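Local structure of protein NRD1 (Saccharomyces cerevisiae, 3CLJ) at residues A[6-20]-A[45-59]. The protein binds the serine-phosphorylated C-terminal domain of RNA polymerase II through its CTD-interacting domain, as part of the Nrd1-Nab3-Sen1 termination complex. Sequence-based numbering, arbitrary orientation.
Sequences FVATLESFKDLKSGI and LIIDYSRLCPDSHKL. With SO4 (sulfate ion), chain B.
With CG swung anti to the backbone N in both Leu-10 (chi1 -176°) and Tyr-49 (chi1 176°), the two side chains are sent across the gap between their helices. Leu-10 CD1 lies over one face of the Tyr-49 ring, toward its rim, in a CH-pi contact 4.1 Å from the centroid; Cys-53 CB backs the opposite face. One turn earlier, Val-7 CG2 meets Leu-45 CD2 at 3.7 Å, while Ile-46 CG2 and Leu-45 CD2 sit at the edge of the Phe-6 ring. These residues join helix 3-11 to helix 39-52 in the all-helical CID fold; over 6-11 and 45-52 the two axes run 22° from parallel, and Ile-64 of helix 58-77 touches both Leu-10 and Tyr-49. Farther along, residues 13-19 close round His-57. Gly-19 CA rests over the centre of its imidazole, 3.5 Å from the centroid, with Pro-54 CG on the other face. His-57 NE2 comes within 2.7 Å of Leu-16 O and 3.2 Å of Phe-13 O, while ND1 shares a hydrogen bond with Ser-56 OG, which should limit rotation of the ring. Tyr-49 OH donates to a water that in turn donates to Gly-19 O and His-57 O. A phenylalanine in place of Tyr-49 would probably leave this water without its donor and weaken its link between the loops. A second water bridges Ser-18 O and Ser-56 O. On the side of 16-18 away from His-57, a sulfate, probably from the crystallisation liquor, accepts from Lys-17 N, Ser-18 N and Ser-18 OG, the last at 2.7 Å from sulfate O2.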
ATOM      1  N   PHE A   6      14.530   6.863  -4.484  1.00 45.02           N
ATOM      2  CA  PHE A   6      13.290   6.209  -4.092  1.00 45.51           C
ATOM      3  C   PHE A   6      13.487   5.215  -2.920  1.00 45.12           C
ATOM      4  O   PHE A   6      12.752   5.245  -1.934  1.00 44.65           O
ATOM      5  CB  PHE A   6      12.642   5.476  -5.273  1.00 45.81           C
ATOM      6  CG  PHE A   6      11.318   4.819  -4.910  1.00 46.97           C
ATOM      7  CD1 PHE A   6      10.114   5.534  -4.992  1.00 48.32           C
ATOM      8  CD2 PHE A   6      11.274   3.487  -4.447  1.00 48.58           C
ATOM      9  CE1 PHE A   6       8.887   4.929  -4.668  1.00 43.78           C
ATOM     10  CE2 PHE A   6      10.071   2.893  -4.126  1.00 48.89           C
ATOM     11  CZ  PHE A   6       8.864   3.632  -4.226  1.00 46.00           C
ATOM     12  N   VAL A   7      14.495   4.359  -3.059  1.00 44.98           N
ATOM     13  CA  VAL A   7      14.881   3.390  -2.020  1.00 44.51           C
ATOM     14  C   VAL A   7      15.196   4.095  -0.691  1.00 45.00           C
ATOM     15  O   VAL A   7      14.579   3.764   0.329  1.00 44.46           O
ATOM     16  CB  VAL A   7      16.055   2.479  -2.499  1.00 43.44           C
ATOM     17  CG1 VAL A   7      16.602   1.620  -1.377  1.00 43.26           C
ATOM     18  CG2 VAL A   7      15.607   1.608  -3.608  1.00 41.55           C
ATOM     19  N   ALA A   8      16.120   5.069  -0.721  1.00 43.77           N
ATOM     20  CA  ALA A   8      16.458   5.872   0.457  1.00 44.35           C
ATOM     21  C   ALA A   8      15.250   6.603   1.056  1.00 45.50           C
ATOM     22  O   ALA A   8      15.131   6.673   2.274  1.00 46.76           O
ATOM     23  CB  ALA A   8      17.692   6.887   0.165  1.00 43.96           C
ATOM     24  N   THR A   9      14.346   7.121   0.225  1.00 45.68           N
ATOM     25  CA  THR A   9      13.172   7.834   0.720  1.00 45.92           C
ATOM     26  C   THR A   9      12.171   6.857   1.397  1.00 46.87           C
ATOM     27  O   THR A   9      11.644   7.143   2.497  1.00 45.05           O
ATOM     28  CB  THR A   9      12.485   8.628  -0.414  1.00 46.37           C
ATOM     29  OG1 THR A   9      13.421   9.601  -0.918  1.00 47.26           O
ATOM     30  CG2 THR A   9      11.212   9.323   0.065  1.00 44.21           C
ATOM     31  N   LEU A  10      11.968   5.696   0.756  1.00 45.78           N
ATOM     32  CA  LEU A  10      11.236   4.623   1.400  1.00 46.18           C
ATOM     33  C   LEU A  10      11.875   4.153   2.745  1.00 46.38           C
ATOM     34  O   LEU A  10      11.180   4.145   3.786  1.00 46.71           O
ATOM     35  CB  LEU A  10      10.942   3.457   0.432  1.00 45.46           C
ATOM     36  CG  LEU A  10      10.073   2.364   1.078  1.00 46.13           C
ATOM     37  CD1 LEU A  10       8.593   2.722   1.409  1.00 42.86           C
ATOM     38  CD2 LEU A  10      10.124   1.223   0.224  1.00 47.43           C
ATOM     39  N   GLU A  11      13.154   3.756   2.728  1.00 45.08           N
ATOM     40  CA  GLU A  11      13.838   3.417   3.949  1.00 44.91           C
ATOM     41  C   GLU A  11      13.710   4.479   5.067  1.00 45.47           C
ATOM     42  O   GLU A  11      13.675   4.112   6.256  1.00 45.24           O
ATOM     43  CB  GLU A  11      15.353   3.084   3.693  1.00 46.20           C
ATOM     44  CG  GLU A  11      15.602   1.783   2.928  1.00 42.47           C
ATOM     45  CD  GLU A  11      16.967   1.676   2.277  1.00 45.78           C
ATOM     46  OE1 GLU A  11      17.712   2.689   2.159  1.00 47.89           O
ATOM     47  OE2 GLU A  11      17.302   0.548   1.865  1.00 45.46           O
ATOM     48  N   SER A  12      13.675   5.779   4.726  1.00 45.38           N
ATOM     49  CA  SER A  12      13.612   6.830   5.741  1.00 45.61           C
ATOM     50  C   SER A  12      12.314   6.841   6.596  1.00 45.23           C
ATOM     51  O   SER A  12      12.262   7.526   7.616  1.00 45.09           O
ATOM     52  CB  SER A  12      13.868   8.220   5.144  1.00 45.77           C
ATOM     53  OG  SER A  12      12.785   8.612   4.312  1.00 47.49           O
ATOM     54  N   PHE A  13      11.284   6.105   6.181  1.00 47.06           N
ATOM     55  CA  PHE A  13      10.015   6.014   6.933  1.00 48.17           C
ATOM     56  C   PHE A  13      10.217   5.393   8.312  1.00 49.59           C
ATOM     57  O   PHE A  13       9.402   5.583   9.228  1.00 49.79           O
ATOM     58  CB  PHE A  13       8.951   5.261   6.144  1.00 47.79           C
ATOM     59  CG  PHE A  13       8.171   6.134   5.160  1.00 48.23           C
ATOM     60  CD1 PHE A  13       8.765   6.554   3.939  1.00 46.39           C
ATOM     61  CD2 PHE A  13       6.844   6.522   5.435  1.00 47.94           C
ATOM     62  CE1 PHE A  13       8.096   7.328   3.029  1.00 45.25           C
ATOM     63  CE2 PHE A  13       6.113   7.336   4.497  1.00 43.91           C
ATOM     64  CZ  PHE A  13       6.752   7.747   3.288  1.00 43.61           C
ATOM     65  N   LYS A  14      11.335   4.672   8.469  1.00 51.59           N
ATOM     66  CA  LYS A  14      11.784   4.126   9.761  1.00 52.20           C
ATOM     67  C   LYS A  14      12.247   5.212  10.726  1.00 52.49           C
ATOM     68  O   LYS A  14      12.091   5.090  11.948  1.00 53.26           O
ATOM     69  CB  LYS A  14      12.863   3.076   9.535  1.00 52.32           C
ATOM     70  CG  LYS A  14      12.387   1.923   8.606  1.00 54.44           C
ATOM     71  CD  LYS A  14      13.523   0.937   8.239  1.00 55.44           C
ATOM     72  CE  LYS A  14      14.329   1.414   7.012  1.00 58.74           C
ATOM     73  NZ  LYS A  14      15.870   1.170   7.033  1.00 56.52           N
ATOM     74  N   ASP A  15      12.790   6.296  10.189  1.00 52.30           N
ATOM     75  CA  ASP A  15      13.182   7.418  11.015  1.00 52.06           C
ATOM     76  C   ASP A  15      12.015   8.309  11.452  1.00 50.62           C
ATOM     77  O   ASP A  15      12.212   9.235  12.243  1.00 50.69           O
ATOM     78  CB  ASP A  15      14.291   8.239  10.324  1.00 53.67           C
ATOM     79  CG  ASP A  15      15.524   7.372   9.930  1.00 57.09           C
ATOM     80  OD1 ASP A  15      15.679   6.242  10.460  1.00 58.48           O
ATOM     81  OD2 ASP A  15      16.341   7.834   9.087  1.00 59.93           O
ATOM     82  N   LEU A  16      10.815   8.035  10.937  1.00 49.04           N
ATOM     83  CA  LEU A  16       9.608   8.747  11.355  1.00 46.49           C
ATOM     84  C   LEU A  16       8.977   7.995  12.494  1.00 45.45           C
ATOM     85  O   LEU A  16       8.626   6.836  12.350  1.00 45.36           O
ATOM     86  CB  LEU A  16       8.606   8.890  10.203  1.00 45.32           C
ATOM     87  CG  LEU A  16       9.066   9.672   8.977  1.00 44.78           C
ATOM     88  CD1 LEU A  16       8.068   9.476   7.821  1.00 43.84           C
ATOM     89  CD2 LEU A  16       9.380  11.156   9.318  1.00 43.37           C
ATOM     90  N   LYS A  17       8.808   8.670  13.620  1.00 45.40           N
ATOM     91  CA  LYS A  17       8.152   8.090  14.791  1.00 46.02           C
ATOM     92  C   LYS A  17       6.751   7.503  14.460  1.00 45.66           C
ATOM     93  O   LYS A  17       6.400   6.376  14.892  1.00 44.66           O
ATOM     94  CB  LYS A  17       8.097   9.126  15.928  1.00 46.95           C
ATOM     95  CG  LYS A  17       7.350   8.601  17.153  1.00 51.04           C
ATOM     96  CD  LYS A  17       7.481   9.538  18.345  1.00 55.84           C
ATOM     97  CE  LYS A  17       6.841   8.877  19.577  1.00 56.67           C
ATOM     98  NZ  LYS A  17       6.846   9.792  20.753  1.00 57.96           N
ATOM     99  N   SER A  18       5.982   8.266  13.667  1.00 44.45           N
ATOM    100  CA  SER A  18       4.610   7.903  13.262  1.00 43.46           C
ATOM    101  C   SER A  18       4.580   6.862  12.125  1.00 42.71           C
ATOM    102  O   SER A  18       3.555   6.203  11.926  1.00 43.30           O
ATOM    103  CB  SER A  18       3.853   9.165  12.813  1.00 42.99           C
ATOM    104  OG  SER A  18       4.456   9.680  11.624  1.00 40.17           O
ATOM    105  N   GLY A  19       5.687   6.740  11.374  1.00 41.87           N
ATOM    106  CA  GLY A  19       5.749   5.912  10.172  1.00 40.86           C
ATOM    107  C   GLY A  19       5.030   6.546   8.967  1.00 40.24           C
ATOM    108  O   GLY A  19       4.809   5.909   7.921  1.00 40.34           O
ATOM    109  N   ILE A  20       4.683   7.819   9.116  1.00 40.08           N
ATOM    110  CA  ILE A  20       3.795   8.479   8.158  1.00 39.52           C
ATOM    111  C   ILE A  20       4.280   9.885   7.826  1.00 39.21           C
ATOM    112  O   ILE A  20       4.594  10.667   8.703  1.00 38.06           O
ATOM    113  CB  ILE A  20       2.297   8.606   8.713  1.00 39.83           C
ATOM    114  CG1 ILE A  20       1.659   7.244   8.993  1.00 36.97           C
ATOM    115  CG2 ILE A  20       1.407   9.440   7.720  1.00 38.51           C
ATOM    116  CD1 ILE A  20       0.512   7.318   9.987  1.00 36.85           C
ATOM    117  N   LEU A  45       9.306  -3.520  -3.603  1.00 46.02           N
ATOM    118  CA  LEU A  45       9.806  -2.775  -2.459  1.00 47.54           C
ATOM    119  C   LEU A  45       8.757  -2.299  -1.456  1.00 46.50           C
ATOM    120  O   LEU A  45       8.967  -2.437  -0.244  1.00 46.46           O
ATOM    121  CB  LEU A  45      10.784  -1.662  -2.857  1.00 48.26           C
ATOM    122  CG  LEU A  45      11.497  -0.916  -1.703  1.00 51.09           C
ATOM    123  CD1 LEU A  45      12.321  -1.876  -0.766  1.00 52.09           C
ATOM    124  CD2 LEU A  45      12.431   0.233  -2.239  1.00 49.96           C
ATOM    125  N   ILE A  46       7.627  -1.760  -1.938  1.00 46.50           N
ATOM    126  CA  ILE A  46       6.611  -1.239  -1.040  1.00 45.02           C
ATOM    127  C   ILE A  46       5.854  -2.377  -0.354  1.00 44.25           C
ATOM    128  O   ILE A  46       5.405  -2.222   0.762  1.00 45.33           O
ATOM    129  CB  ILE A  46       5.685  -0.135  -1.707  1.00 45.93           C
ATOM    130  CG1 ILE A  46       4.637  -0.721  -2.680  1.00 42.74           C
ATOM    131  CG2 ILE A  46       6.567   1.023  -2.306  1.00 41.48           C
ATOM    132  CD1 ILE A  46       3.638   0.311  -3.279  1.00 45.17           C
ATOM    133  N   ILE A  47       5.696  -3.488  -1.053  1.00 43.50           N
ATOM    134  CA  ILE A  47       5.173  -4.754  -0.471  1.00 42.91           C
ATOM    135  C   ILE A  47       6.056  -5.218   0.687  1.00 42.56           C
ATOM    136  O   ILE A  47       5.573  -5.533   1.786  1.00 43.47           O
ATOM    137  CB  ILE A  47       5.042  -5.865  -1.546  1.00 42.51           C
ATOM    138  CG1 ILE A  47       3.879  -5.513  -2.517  1.00 41.46           C
ATOM    139  CG2 ILE A  47       4.754  -7.221  -0.894  1.00 41.58           C
ATOM    140  CD1 ILE A  47       3.765  -6.417  -3.742  1.00 40.40           C
ATOM    141  N   ASP A  48       7.361  -5.228   0.434  1.00 42.51           N
ATOM    142  CA  ASP A  48       8.337  -5.691   1.398  1.00 42.66           C
ATOM    143  C   ASP A  48       8.481  -4.711   2.566  1.00 42.58           C
ATOM    144  O   ASP A  48       8.728  -5.117   3.708  1.00 42.91           O
ATOM    145  CB  ASP A  48       9.669  -5.950   0.674  1.00 41.49           C
ATOM    146  CG  ASP A  48       9.619  -7.212  -0.218  1.00 42.35           C
ATOM    147  OD1 ASP A  48       8.722  -8.061  -0.019  1.00 44.23           O
ATOM    148  OD2 ASP A  48      10.523  -7.429  -1.076  1.00 42.06           O
ATOM    149  N   TYR A  49       8.350  -3.423   2.278  1.00 42.74           N
ATOM    150  CA  TYR A  49       8.352  -2.439   3.334  1.00 44.15           C
ATOM    151  C   TYR A  49       7.179  -2.737   4.315  1.00 44.09           C
ATOM    152  O   TYR A  49       7.355  -2.735   5.529  1.00 44.69           O
ATOM    153  CB  TYR A  49       8.208  -1.008   2.756  1.00 43.19           C
ATOM    154  CG  TYR A  49       8.109  -0.035   3.880  1.00 44.62           C
ATOM    155  CD1 TYR A  49       9.244   0.248   4.676  1.00 45.08           C
ATOM    156  CD2 TYR A  49       6.875   0.541   4.227  1.00 44.81           C
ATOM    157  CE1 TYR A  49       9.147   1.140   5.766  1.00 45.85           C
ATOM    158  CE2 TYR A  49       6.773   1.434   5.262  1.00 38.32           C
ATOM    159  CZ  TYR A  49       7.900   1.688   6.072  1.00 44.06           C
ATOM    160  OH  TYR A  49       7.788   2.533   7.158  1.00 46.03           O
ATOM    161  N   SER A  50       6.002  -2.976   3.770  1.00 42.72           N
ATOM    162  CA  SER A  50       4.840  -3.426   4.569  1.00 44.20           C
ATOM    163  C   SER A  50       5.104  -4.672   5.432  1.00 43.32           C
ATOM    164  O   SER A  50       4.674  -4.773   6.590  1.00 42.51           O
ATOM    165  CB  SER A  50       3.629  -3.691   3.641  1.00 42.02           C
ATOM    166  OG  SER A  50       2.417  -3.723   4.388  1.00 46.01           O
ATOM    167  N   ARG A  51       5.723  -5.657   4.803  1.00 43.54           N
ATOM    168  CA  ARG A  51       6.103  -6.906   5.480  1.00 44.22           C
ATOM    169  C   ARG A  51       7.056  -6.756   6.640  1.00 43.79           C
ATOM    170  O   ARG A  51       6.950  -7.490   7.601  1.00 43.13           O
ATOM    171  CB  ARG A  51       6.733  -7.887   4.497  1.00 43.47           C
ATOM    172  CG  ARG A  51       5.743  -8.430   3.542  1.00 42.72           C
ATOM    173  CD  ARG A  51       6.479  -9.258   2.515  1.00 45.07           C
ATOM    174  NE  ARG A  51       5.495 -10.069   1.774  1.00 47.97           N
ATOM    175  CZ  ARG A  51       5.665 -10.540   0.538  1.00 44.98           C
ATOM    176  NH1 ARG A  51       6.826 -10.315  -0.110  1.00 43.19           N
ATOM    177  NH2 ARG A  51       4.709 -11.307  -0.005  1.00 39.46           N
ATOM    178  N   LEU A  52       7.970  -5.802   6.541  1.00 43.10           N
ATOM    179  CA  LEU A  52       9.136  -5.771   7.397  1.00 44.08           C
ATOM    180  C   LEU A  52       9.203  -4.569   8.354  1.00 44.93           C
ATOM    181  O   LEU A  52      10.070  -4.525   9.219  1.00 45.28           O
ATOM    182  CB  LEU A  52      10.407  -5.774   6.505  1.00 43.87           C
ATOM    183  CG  LEU A  52      10.597  -7.085   5.688  1.00 43.75           C
ATOM    184  CD1 LEU A  52      11.699  -6.983   4.590  1.00 39.42           C
ATOM    185  CD2 LEU A  52      10.815  -8.311   6.571  1.00 41.47           C
ATOM    186  N   CYS A  53       8.320  -3.589   8.189  1.00 44.47           N
ATOM    187  CA  CYS A  53       8.432  -2.369   8.954  1.00 44.39           C
ATOM    188  C   CYS A  53       8.001  -2.615  10.427  1.00 44.00           C
ATOM    189  O   CYS A  53       7.317  -3.603  10.720  1.00 42.64           O
ATOM    190  CB  CYS A  53       7.582  -1.244   8.303  1.00 43.23           C
ATOM    191  SG  CYS A  53       5.822  -1.585   8.314  1.00 45.50           S
ATOM    192  N   PRO A  54       8.396  -1.701  11.342  1.00 43.84           N
ATOM    193  CA  PRO A  54       7.886  -1.746  12.746  1.00 43.89           C
ATOM    194  C   PRO A  54       6.334  -1.865  12.842  1.00 44.30           C
ATOM    195  O   PRO A  54       5.596  -1.402  11.948  1.00 45.21           O
ATOM    196  CB  PRO A  54       8.397  -0.411  13.334  1.00 43.52           C
ATOM    197  CG  PRO A  54       9.651  -0.127  12.523  1.00 43.47           C
ATOM    198  CD  PRO A  54       9.313  -0.552  11.114  1.00 43.05           C
ATOM    199  N   ASP A  55       5.829  -2.484  13.896  1.00 44.01           N
ATOM    200  CA  ASP A  55       4.369  -2.628  14.108  1.00 44.23           C
ATOM    201  C   ASP A  55       3.596  -1.310  13.966  1.00 43.37           C
ATOM    202  O   ASP A  55       2.577  -1.237  13.283  1.00 42.57           O
ATOM    203  CB  ASP A  55       4.080  -3.210  15.516  1.00 44.90           C
ATOM    204  CG  ASP A  55       4.568  -4.650  15.671  1.00 47.35           C
ATOM    205  OD1 ASP A  55       5.203  -5.160  14.701  1.00 48.42           O
ATOM    206  OD2 ASP A  55       4.308  -5.253  16.752  1.00 47.45           O
ATOM    207  N   SER A  56       4.065  -0.286  14.666  1.00 42.92           N
ATOM    208  CA  SER A  56       3.401   1.024  14.655  1.00 43.48           C
ATOM    209  C   SER A  56       3.433   1.672  13.211  1.00 42.94           C
ATOM    210  O   SER A  56       2.601   2.521  12.872  1.00 43.90           O
ATOM    211  CB  SER A  56       4.041   1.916  15.711  1.00 41.87           C
ATOM    212  OG  SER A  56       5.306   2.366  15.218  1.00 44.26           O
ATOM    213  N   HIS A  57       4.368   1.208  12.386  1.00 42.47           N
ATOM    214  CA  HIS A  57       4.591   1.652  11.036  1.00 42.32           C
ATOM    215  C   HIS A  57       3.734   0.935   9.955  1.00 43.47           C
ATOM    216  O   HIS A  57       3.712   1.351   8.785  1.00 44.58           O
ATOM    217  CB  HIS A  57       6.109   1.583  10.697  1.00 39.79           C
ATOM    218  CG  HIS A  57       6.942   2.659  11.349  1.00 37.23           C
ATOM    219  ND1 HIS A  57       6.729   3.111  12.628  1.00 38.21           N
ATOM    220  CD2 HIS A  57       7.998   3.372  10.880  1.00 40.38           C
ATOM    221  CE1 HIS A  57       7.621   4.036  12.936  1.00 39.06           C
ATOM    222  NE2 HIS A  57       8.403   4.217  11.885  1.00 39.46           N
ATOM    223  N   LYS A  58       3.003  -0.113  10.323  1.00 44.12           N
ATOM    224  CA  LYS A  58       2.197  -0.843   9.336  1.00 42.73           C
ATOM    225  C   LYS A  58       1.091  -0.005   8.681  1.00 42.42           C
ATOM    226  O   LYS A  58       0.858  -0.143   7.484  1.00 42.99           O
ATOM    227  CB  LYS A  58       1.584  -2.094   9.964  1.00 42.81           C
ATOM    228  CG  LYS A  58       2.593  -3.077  10.523  1.00 44.62           C
ATOM    229  CD  LYS A  58       3.055  -4.052   9.446  1.00 42.97           C
ATOM    230  CE  LYS A  58       4.265  -4.856   9.962  1.00 45.55           C
ATOM    231  NZ  LYS A  58       4.530  -6.025   9.059  1.00 46.81           N
ATOM    232  N   LEU A  59       0.430   0.854   9.457  1.00 42.35           N
ATOM    233  CA  LEU A  59      -0.550   1.765   8.920  1.00 42.13           C
ATOM    234  C   LEU A  59       0.068   2.614   7.793  1.00 43.28           C
ATOM    235  O   LEU A  59      -0.445   2.614   6.653  1.00 43.98           O
ATOM    236  CB  LEU A  59      -1.088   2.659  10.038  1.00 41.93           C
ATOM    237  CG  LEU A  59      -2.123   3.738   9.620  1.00 41.60           C
ATOM    238  CD1 LEU A  59      -3.348   3.083   8.872  1.00 36.24           C
ATOM    239  CD2 LEU A  59      -2.547   4.622  10.792  1.00 39.47           C
TER
HETATM  240  S   SO4 B 200       7.208  11.855  12.978  1.00 73.25           S
HETATM  241  O1  SO4 B 200       8.608  11.662  13.437  1.00 73.53           O
HETATM  242  O2  SO4 B 200       6.867  10.831  11.986  1.00 73.85           O
HETATM  243  O3  SO4 B 200       6.223  11.708  14.061  1.00 71.55           O
HETATM  244  O4  SO4 B 200       7.103  13.170  12.324  1.00 74.30           O
HETATM  245  O   HOH W   1       2.219   4.028  10.718  1.00 29.79           O
HETATM  246  O   HOH W   2       5.314   3.315   7.629  1.00 33.60           O